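Local coordinates for GGDEF family protein (Vibrio cholerae, PDB 5GZS) that probably synthesises the second messenger cyclic di-GMP and senses its surroundings through two periplasmic solute-binding-type domains, the first of which holds arginine, at residues K229-P234 and G270-E275; G247-V252 and E306-P311; I286-P291 and I415-N420. All blocks are in the same frame, centred on the assembly; numbering follows the deposited sequence.

Contact 1: K229-P234 and G270-E275; sequences KLENNP and GQETWE
At the end of the first strand of the second solute-binding-type domain, the residues from K229 to N233 meet the loop carrying Q271, E272 and T273. It is a meeting of a strand end with a turn, and E272 dominates it. Its CG stands between the backbone N and the carbonyl carbon (chi1 63°), and from there the extended chain carries the carboxylate across to the other backbone. N232 N donates to E272 OE1 at 2.7 Å in a fairly straight bond (163°), reaching the oxygen on its syn side but 30° out of the carboxylate plane. A water donates to the same OE1, at 3.0 Å, and to E231 OE2, at 3.2 Å. This bridge joins two acidic groups whose nearest oxygens, E231 OE2 and E272 OE1, are 4.1 Å apart, a proximity that may raise the proton affinity of one of them. Alongside, N233 CB packs on E272 CG at 3.8 Å. On the other flank the outstretched K229 gives its NZ to Q271 OE1 at 3.2 Å, from above the carbonyl plane rather than within it. K229 also has a long, weak ion pair with D280. Q271 and E272 also touch M277 at the start of helix 277-282, so the loop meets both that helix and the end of strand 226-230, whose K229 makes backbone hydrogen bonds with I288 and A290 of the neighbouring strand 288-292.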
loop_
_atom_site.group_PDB
_atom_site.type_symbol
_atom_site.label_atom_id
_atom_site.label_comp_id
_atom_site.label_asym_id
_atom_site.label_seq_id
_atom_site.Cartn_x
_atom_site.Cartn_y
_atom_site.Cartn_z
ATOM N N LYS A 229 29.698 8.000 8.118
ATOM C CA LYS A 229 30.156 7.241 6.948
ATOM C C LYS A 229 28.993 6.811 6.084
ATOM O O LYS A 229 27.922 6.470 6.598
ATOM C CB LYS A 229 30.996 6.021 7.327
ATOM C CG LYS A 229 32.352 6.405 7.785
ATOM C CD LYS A 229 33.379 5.321 7.508
ATOM C CE LYS A 229 34.736 5.767 8.066
ATOM N NZ LYS A 229 35.819 4.811 7.807
ATOM N N LEU A 230 29.198 6.830 4.772
ATOM C CA LEU A 230 28.165 6.347 3.863
ATOM C C LEU A 230 28.588 5.047 3.219
ATOM O O LEU A 230 29.697 4.937 2.694
ATOM C CB LEU A 230 27.838 7.382 2.796
ATOM C CG LEU A 230 27.153 8.645 3.313
ATOM C CD1 LEU A 230 26.937 9.627 2.171
ATOM C CD2 LEU A 230 25.847 8.333 4.025
ATOM N N GLU A 231 27.702 4.060 3.280
ATOM C CA GLU A 231 27.972 2.754 2.713
ATOM C C GLU A 231 28.251 2.882 1.212
ATOM O O GLU A 231 27.481 3.508 0.480
ATOM C CB GLU A 231 26.798 1.796 2.987
ATOM C CG GLU A 231 27.178 0.293 2.995
ATOM C CD GLU A 231 27.330 -0.302 4.406
ATOM O OE1 GLU A 231 26.478 -0.024 5.290
ATOM O OE2 GLU A 231 28.304 -1.060 4.622
ATOM N N ASN A 232 29.367 2.311 0.763
ATOM C CA ASN A 232 29.701 2.338 -0.659
ATOM C C ASN A 232 30.093 0.959 -1.180
ATOM O O ASN A 232 30.871 0.818 -2.119
ATOM C CB ASN A 232 30.762 3.406 -0.973
ATOM C CG ASN A 232 30.199 4.547 -1.821
ATOM O OD1 ASN A 232 29.371 4.318 -2.702
ATOM N ND2 ASN A 232 30.636 5.774 -1.551
ATOM N N ASN A 233 29.531 -0.061 -0.545
ATOM C CA ASN A 233 29.588 -1.436 -1.034
ATOM C C ASN A 233 28.192 -1.797 -1.570
ATOM O O ASN A 233 27.230 -1.813 -0.802
ATOM C CB ASN A 233 30.034 -2.363 0.119
ATOM C CG ASN A 233 29.673 -3.838 -0.100
ATOM O OD1 ASN A 233 29.504 -4.309 -1.230
ATOM N ND2 ASN A 233 29.562 -4.575 0.999
ATOM N N PRO A 234 28.076 -2.093 -2.887
ATOM C CA PRO A 234 26.777 -2.369 -3.539
ATOM C C PRO A 234 25.854 -3.299 -2.722
ATOM O O PRO A 234 26.163 -4.480 -2.515
ATOM C CB PRO A 234 27.185 -3.002 -4.868
ATOM C CG PRO A 234 28.515 -2.326 -5.192
ATOM C CD PRO A 234 29.206 -2.207 -3.835
ATOM N N GLY A 270 39.079 4.179 1.507
ATOM C CA GLY A 270 38.800 3.318 0.365
ATOM C C GLY A 270 38.042 2.018 0.595
ATOM O O GLY A 270 37.061 1.709 -0.073
ATOM N N GLN A 271 38.501 1.231 1.548
ATOM C CA GLN A 271 37.688 0.185 2.134
ATOM C C GLN A 271 37.230 -0.843 1.076
ATOM O O GLN A 271 37.985 -1.135 0.172
ATOM C CB GLN A 271 36.520 0.867 2.853
ATOM C CG GLN A 271 36.995 1.730 3.991
ATOM C CD GLN A 271 36.010 1.846 5.124
ATOM O OE1 GLN A 271 35.363 2.862 5.268
ATOM N NE2 GLN A 271 35.921 0.819 5.947
ATOM N N GLU A 272 36.007 -1.370 1.128
ATOM C CA GLU A 272 35.117 -1.549 2.284
ATOM C C GLU A 272 34.547 -2.949 2.124
ATOM O O GLU A 272 34.383 -3.682 3.095
ATOM C CB GLU A 272 34.037 -0.457 2.404
ATOM C CG GLU A 272 33.020 -0.344 1.289
ATOM C CD GLU A 272 32.060 0.832 1.420
ATOM O OE1 GLU A 272 31.068 0.719 2.159
ATOM O OE2 GLU A 272 32.277 1.861 0.767
ATOM N N THR A 273 34.313 -3.323 0.872
ATOM C CA THR A 273 33.891 -4.646 0.465
ATOM C C THR A 273 34.440 -5.752 1.369
ATOM O O THR A 273 33.848 -6.824 1.508
ATOM C CB THR A 273 34.236 -4.846 -1.024
ATOM O OG1 THR A 273 33.241 -4.179 -1.802
ATOM C CG2 THR A 273 34.260 -6.291 -1.424
ATOM N N TRP A 274 35.565 -5.469 1.997
ATOM C CA TRP A 274 36.101 -6.361 3.000
ATOM C C TRP A 274 36.493 -5.594 4.247
ATOM O O TRP A 274 36.906 -6.159 5.236
ATOM C CB TRP A 274 37.220 -7.269 2.433
ATOM C CG TRP A 274 38.493 -6.644 1.984
ATOM C CD1 TRP A 274 39.503 -6.221 2.763
ATOM C CD2 TRP A 274 38.919 -6.451 0.639
ATOM N NE1 TRP A 274 40.526 -5.742 2.002
ATOM C CE2 TRP A 274 40.191 -5.878 0.687
ATOM C CE3 TRP A 274 38.339 -6.694 -0.603
ATOM C CZ2 TRP A 274 40.890 -5.541 -0.450
ATOM C CZ3 TRP A 274 39.021 -6.366 -1.718
ATOM C CH2 TRP A 274 40.291 -5.797 -1.646
ATOM N N GLU A 275 36.294 -4.289 4.197
ATOM C CA GLU A 275 36.601 -3.428 5.311
ATOM C C GLU A 275 35.356 -2.707 5.837
ATOM O O GLU A 275 35.197 -1.509 5.703
ATOM C CB GLU A 275 37.684 -2.461 4.889
ATOM C CG GLU A 275 38.882 -3.164 4.313
ATOM C CD GLU A 275 40.135 -2.327 4.353
ATOM O OE1 GLU A 275 40.142 -1.227 3.778
ATOM O OE2 GLU A 275 41.126 -2.785 4.948
HETATM O O HOH W 1 31.346 -1.672 3.944
#

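Contact 2: G247-V252 and E306-P311; sequences GISADV and ESYYHP
Y308 reaches from a crossover between the two lobes of the domain to the N-terminal end of helix 248-259, where I248, S249 and V252 receive it. The loop 306-311 leads from strand 303-304 of one sheet to strand 312-318 of the other, consistent with one of the hinge links of a type II periplasmic binding protein. Backbone bonds from Y308 and Y309 to I413 tie it to the return link.

The apolar contacts are divided between face and edge of the Y308 ring. V252 CG1 lies over one face, 4.0 Å above the plane and displaced toward the rim, while its sister methyl CG2 approaches Y308 CD1 at 3.8 Å. With chi1 of V252 at 179°, CG1 is anti to the backbone N, and this rotation directs both methyls at the ring. I248 comes in at the edge, its CG2 4.0 Å from Y308 CE1. The other branch of the same isoleucine is more loosely engaged, CD1 standing 4.5 Å from Y309 CD1. I434 of helix 421-435 and A290 and P291 of strand 288-292 add further cover round Y308, and I443 meets both I248 and Y309.

Within the helix segment, G247 occupies the N-cap position, and its O accepts from D251 N at 3.1 Å.

One polar bond crosses the contact, and it ties down the far end of the tyrosine in a buried setting. S249 OG lies in the plane of the Y308 ring, at its edge, and shares a hydrogen bond with Y308 OH at 2.5 Å.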
loop_
_atom_site.group_PDB
_atom_site.type_symbol
_atom_site.label_atom_id
_atom_site.label_comp_id
_atom_site.label_asym_id
_atom_site.label_seq_id
_atom_site.Cartn_x
_atom_site.Cartn_y
_atom_site.Cartn_z
ATOM N N GLY A 247 23.926 10.977 -2.624
ATOM C CA GLY A 247 22.514 10.957 -2.991
ATOM C C GLY A 247 21.477 10.900 -1.875
ATOM O O GLY A 247 21.468 11.757 -0.994
ATOM N N ILE A 248 20.587 9.909 -1.918
ATOM C CA ILE A 248 19.455 9.870 -0.994
ATOM C C ILE A 248 19.909 9.921 0.452
ATOM O O ILE A 248 19.511 10.809 1.202
ATOM C CB ILE A 248 18.591 8.606 -1.169
ATOM C CG1 ILE A 248 17.722 8.708 -2.418
ATOM C CG2 ILE A 248 17.670 8.398 0.033
ATOM C CD1 ILE A 248 16.715 7.580 -2.565
ATOM N N SER A 249 20.746 8.966 0.844
ATOM C CA SER A 249 21.155 8.875 2.235
ATOM C C SER A 249 21.915 10.115 2.688
ATOM O O SER A 249 21.773 10.538 3.821
ATOM C CB SER A 249 21.999 7.618 2.465
ATOM O OG SER A 249 21.199 6.454 2.360
ATOM N N ALA A 250 22.711 10.713 1.815
ATOM C CA ALA A 250 23.553 11.826 2.254
ATOM C C ALA A 250 22.709 13.055 2.534
ATOM O O ALA A 250 22.923 13.746 3.532
ATOM C CB ALA A 250 24.611 12.138 1.238
ATOM N N ASP A 251 21.743 13.306 1.651
ATOM C CA ASP A 251 20.806 14.409 1.813
ATOM C C ASP A 251 19.998 14.233 3.099
ATOM O O ASP A 251 19.842 15.179 3.860
ATOM C CB ASP A 251 19.863 14.512 0.602
ATOM C CG ASP A 251 20.534 15.155 -0.626
ATOM O OD1 ASP A 251 21.779 15.300 -0.638
ATOM O OD2 ASP A 251 19.810 15.479 -1.597
ATOM N N VAL A 252 19.489 13.032 3.355
ATOM C CA VAL A 252 18.668 12.860 4.533
ATOM C C VAL A 252 19.497 13.092 5.791
ATOM O O VAL A 252 19.030 13.741 6.746
ATOM C CB VAL A 252 18.044 11.475 4.603
ATOM C CG1 VAL A 252 17.225 11.348 5.873
ATOM C CG2 VAL A 252 17.211 11.212 3.353
ATOM N N GLU A 306 14.202 6.034 12.892
ATOM C CA GLU A 306 13.071 5.503 12.133
ATOM C C GLU A 306 13.503 5.373 10.694
ATOM O O GLU A 306 14.462 6.029 10.301
ATOM C CB GLU A 306 11.842 6.418 12.234
ATOM C CG GLU A 306 11.116 6.378 13.589
ATOM C CD GLU A 306 9.953 7.354 13.645
ATOM O OE1 GLU A 306 9.622 7.922 12.575
ATOM O OE2 GLU A 306 9.380 7.561 14.746
ATOM N N SER A 307 12.812 4.537 9.912
ATOM C CA SER A 307 13.155 4.339 8.496
ATOM C C SER A 307 12.955 5.619 7.693
ATOM O O SER A 307 12.184 6.467 8.094
ATOM C CB SER A 307 12.320 3.220 7.883
ATOM O OG SER A 307 12.188 2.147 8.793
ATOM N N TYR A 308 13.652 5.761 6.569
ATOM C CA TYR A 308 13.450 6.923 5.701
ATOM C C TYR A 308 13.340 6.509 4.242
ATOM O O TYR A 308 13.159 7.345 3.357
ATOM C CB TYR A 308 14.578 7.947 5.876
ATOM C CG TYR A 308 15.971 7.480 5.499
ATOM C CD1 TYR A 308 16.447 7.623 4.197
ATOM C CD2 TYR A 308 16.817 6.916 6.444
ATOM C CE1 TYR A 308 17.719 7.203 3.847
ATOM C CE2 TYR A 308 18.099 6.497 6.104
ATOM C CZ TYR A 308 18.538 6.642 4.804
ATOM O OH TYR A 308 19.807 6.228 4.463
ATOM N N TYR A 309 13.467 5.213 3.999
ATOM C CA TYR A 309 13.301 4.674 2.661
ATOM C C TYR A 309 12.890 3.212 2.762
ATOM O O TYR A 309 13.200 2.534 3.756
ATOM C CB TYR A 309 14.583 4.823 1.835
ATOM C CG TYR A 309 14.413 4.331 0.426
ATOM C CD1 TYR A 309 13.678 5.055 -0.492
ATOM C CD2 TYR A 309 14.959 3.122 0.027
ATOM C CE1 TYR A 309 13.498 4.588 -1.786
ATOM C CE2 TYR A 309 14.791 2.648 -1.258
ATOM C CZ TYR A 309 14.059 3.381 -2.157
ATOM O OH TYR A 309 13.895 2.897 -3.433
ATOM N N HIS A 310 12.175 2.724 1.751
ATOM C CA HIS A 310 11.736 1.331 1.777
ATOM C C HIS A 310 11.988 0.618 0.469
ATOM O O HIS A 310 11.120 0.593 -0.405
ATOM C CB HIS A 310 10.274 1.258 2.132
ATOM C CG HIS A 310 9.936 2.035 3.353
ATOM N ND1 HIS A 310 9.930 1.472 4.612
ATOM C CD2 HIS A 310 9.616 3.342 3.516
ATOM C CE1 HIS A 310 9.596 2.396 5.498
ATOM N NE2 HIS A 310 9.401 3.537 4.859
ATOM N N PRO A 311 13.182 0.025 0.349
ATOM C CA PRO A 311 13.653 -0.646 -0.859
ATOM C C PRO A 311 12.773 -1.802 -1.234
ATOM O O PRO A 311 12.168 -2.436 -0.358
ATOM C CB PRO A 311 15.045 -1.140 -0.470
ATOM C CG PRO A 311 15.426 -0.326 0.723
ATOM C CD PRO A 311 14.171 -0.057 1.436
#

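Contact 3: I286-P291 and I415-N420; sequences IDILAP and IGFAKN
I288 and F417 are neighbours across two antiparallel strands, 288-291 and 415-417, whose axes come within 4.7 Å at 157°. They form a non-hydrogen-bonded pair, and the tightly packed part of the contact is built round them. The two side chains lie side by side and point the same way, with I288 CG1 3.5 Å from F417 CD2 and I288 CD1 alongside the same flank of the ring. The second branch of I288 serves another neighbour: with CG1 placed beside the backbone N (chi1 -74°), CG2 comes to lie anti to that N and meets I415 CG2 at 3.5 Å. A290 CB also rests near I415. Helix 421-435 closes over this face, F430 meeting both I288 and F417, and I434 touching I415.

The next pair, L289 with G416, is hydrogen-bonded in both directions: L289 N gives to G416 O at 2.9 Å and G416 N to L289 O at 2.8 Å. Here the opposite face of the sheet is more sparsely joined across the strands, because G416 has no side chain and the leucine leads away from its partner strand, toward F278 and L281 of helix 277-282.

One further backbone bond runs from A418 N to D287 O at 3.0 Å. D287 turns its carboxylate to R227 N and R224. K419 and N420 make no contact with 286-291 and are partly exposed, yet N420 OD1 caps G423 N at the start of helix 421-435.

A late strand, 414-417, inserted antiparallel between 288-292 and 303-304, with helices on both faces, is the hallmark of the 2-1-3-5-4 sheet of type II periplasmic binding proteins.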
loop_
_atom_site.group_PDB
_atom_site.type_symbol
_atom_site.label_atom_id
_atom_site.label_comp_id
_atom_site.label_asym_id
_atom_site.label_seq_id
_atom_site.Cartn_x
_atom_site.Cartn_y
_atom_site.Cartn_z
ATOM N N ILE A 286 33.482 5.973 14.299
ATOM C CA ILE A 286 32.556 6.944 13.708
ATOM C C ILE A 286 31.288 6.949 14.557
ATOM O O ILE A 286 31.071 6.017 15.334
ATOM C CB ILE A 286 32.206 6.599 12.262
ATOM C CG1 ILE A 286 31.361 5.325 12.235
ATOM C CG2 ILE A 286 33.479 6.401 11.445
ATOM C CD1 ILE A 286 30.771 4.974 10.878
ATOM N N ASP A 287 30.462 7.988 14.421
ATOM C CA ASP A 287 29.213 8.103 15.186
ATOM C C ASP A 287 27.959 7.663 14.392
ATOM O O ASP A 287 27.025 7.104 14.947
ATOM C CB ASP A 287 29.008 9.538 15.655
ATOM C CG ASP A 287 30.231 10.124 16.305
ATOM O OD1 ASP A 287 30.657 9.631 17.361
ATOM O OD2 ASP A 287 30.789 11.091 15.747
ATOM N N ILE A 288 27.939 7.927 13.095
ATOM C CA ILE A 288 26.739 7.710 12.307
ATOM C C ILE A 288 27.039 6.918 11.054
ATOM O O ILE A 288 28.052 7.137 10.402
ATOM C CB ILE A 288 26.115 9.049 11.916
ATOM C CG1 ILE A 288 25.448 9.684 13.124
ATOM C CG2 ILE A 288 25.142 8.908 10.734
ATOM C CD1 ILE A 288 25.127 11.170 12.906
ATOM N N LEU A 289 26.163 5.996 10.707
ATOM C CA LEU A 289 26.385 5.230 9.491
ATOM C C LEU A 289 25.058 5.055 8.782
ATOM O O LEU A 289 24.047 4.704 9.403
ATOM C CB LEU A 289 27.034 3.871 9.785
ATOM C CG LEU A 289 27.010 2.833 8.657
ATOM C CD1 LEU A 289 27.636 3.382 7.405
ATOM C CD2 LEU A 289 27.708 1.532 9.033
ATOM N N ALA A 290 25.059 5.323 7.481
ATOM C CA ALA A 290 23.860 5.155 6.679
ATOM C C ALA A 290 24.282 4.973 5.239
ATOM O O ALA A 290 25.333 5.458 4.826
ATOM C CB ALA A 290 22.922 6.350 6.832
ATOM N N PRO A 291 23.491 4.237 4.474
ATOM C CA PRO A 291 22.270 3.544 4.909
ATOM C C PRO A 291 22.595 2.282 5.700
ATOM O O PRO A 291 23.717 1.791 5.612
ATOM C CB PRO A 291 21.559 3.236 3.590
ATOM C CG PRO A 291 22.689 3.043 2.625
ATOM C CD PRO A 291 23.781 4.025 3.047
ATOM N N ILE A 415 19.106 5.277 9.598
ATOM C CA ILE A 415 20.426 5.710 10.049
ATOM C C ILE A 415 20.792 4.920 11.288
ATOM O O ILE A 415 19.964 4.762 12.200
ATOM C CB ILE A 415 20.476 7.206 10.411
ATOM C CG1 ILE A 415 19.903 8.078 9.297
ATOM C CG2 ILE A 415 21.887 7.621 10.739
ATOM C CD1 ILE A 415 19.890 9.538 9.675
ATOM N N GLY A 416 22.029 4.435 11.331
ATOM C CA GLY A 416 22.539 3.689 12.476
ATOM C C GLY A 416 23.425 4.592 13.293
ATOM O O GLY A 416 24.121 5.442 12.729
ATOM N N PHE A 417 23.407 4.431 14.614
ATOM C CA PHE A 417 24.237 5.284 15.487
ATOM C C PHE A 417 24.990 4.386 16.400
ATOM O O PHE A 417 24.479 3.328 16.773
ATOM C CB PHE A 417 23.413 6.272 16.319
ATOM C CG PHE A 417 22.562 7.214 15.502
ATOM C CD1 PHE A 417 21.344 6.799 14.989
ATOM C CD2 PHE A 417 22.982 8.518 15.267
ATOM C CE1 PHE A 417 20.555 7.663 14.251
ATOM C CE2 PHE A 417 22.194 9.397 14.530
ATOM C CZ PHE A 417 20.977 8.967 14.022
ATOM N N ALA A 418 26.210 4.788 16.740
ATOM C CA ALA A 418 27.079 3.979 17.563
ATOM C C ALA A 418 26.406 3.726 18.889
ATOM O O ALA A 418 25.724 4.606 19.430
ATOM C CB ALA A 418 28.403 4.665 17.766
ATOM N N LYS A 419 26.604 2.517 19.405
ATOM C CA LYS A 419 26.012 2.096 20.662
ATOM C C LYS A 419 26.700 2.727 21.876
ATOM O O LYS A 419 27.426 2.067 22.609
ATOM C CB LYS A 419 26.069 0.582 20.755
ATOM C CG LYS A 419 24.794 -0.134 20.422
ATOM C CD LYS A 419 23.871 -0.103 21.626
ATOM C CE LYS A 419 23.340 -1.484 21.913
ATOM N NZ LYS A 419 22.552 -1.972 20.765
ATOM N N ASN A 420 26.482 4.012 22.092
ATOM C CA ASN A 420 26.953 4.638 23.323
ATOM C C ASN A 420 25.925 5.702 23.703
ATOM O O ASN A 420 24.978 5.872 22.959
ATOM C CB ASN A 420 28.381 5.199 23.151
ATOM C CG ASN A 420 28.524 6.103 21.937
ATOM O OD1 ASN A 420 27.595 6.819 21.538
ATOM N ND2 ASN A 420 29.709 6.065 21.340
#

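The three contacts gather round one five-stranded sheet of the second solute-binding-type domain. Contact 1 lies about 17 Å from contact 2, centre to centre, and contact 3 about 14 Å from each. Contacts 1 and 3 sit on neighbouring strands, 226-230 and 288-292, joined by a probable K229 N to I288 O bond. Contacts 1 and 2 touch where L230 packs on A250, and P291 of contact 3 meets S249 and Y308 of contact 2. Contact 1 closes before contact 3 opens, whereas contact 2 interleaves with both. Early strands and a late C-terminal strand are thus joined in one lobe, at the edge of which the crossover to the other lobe is held.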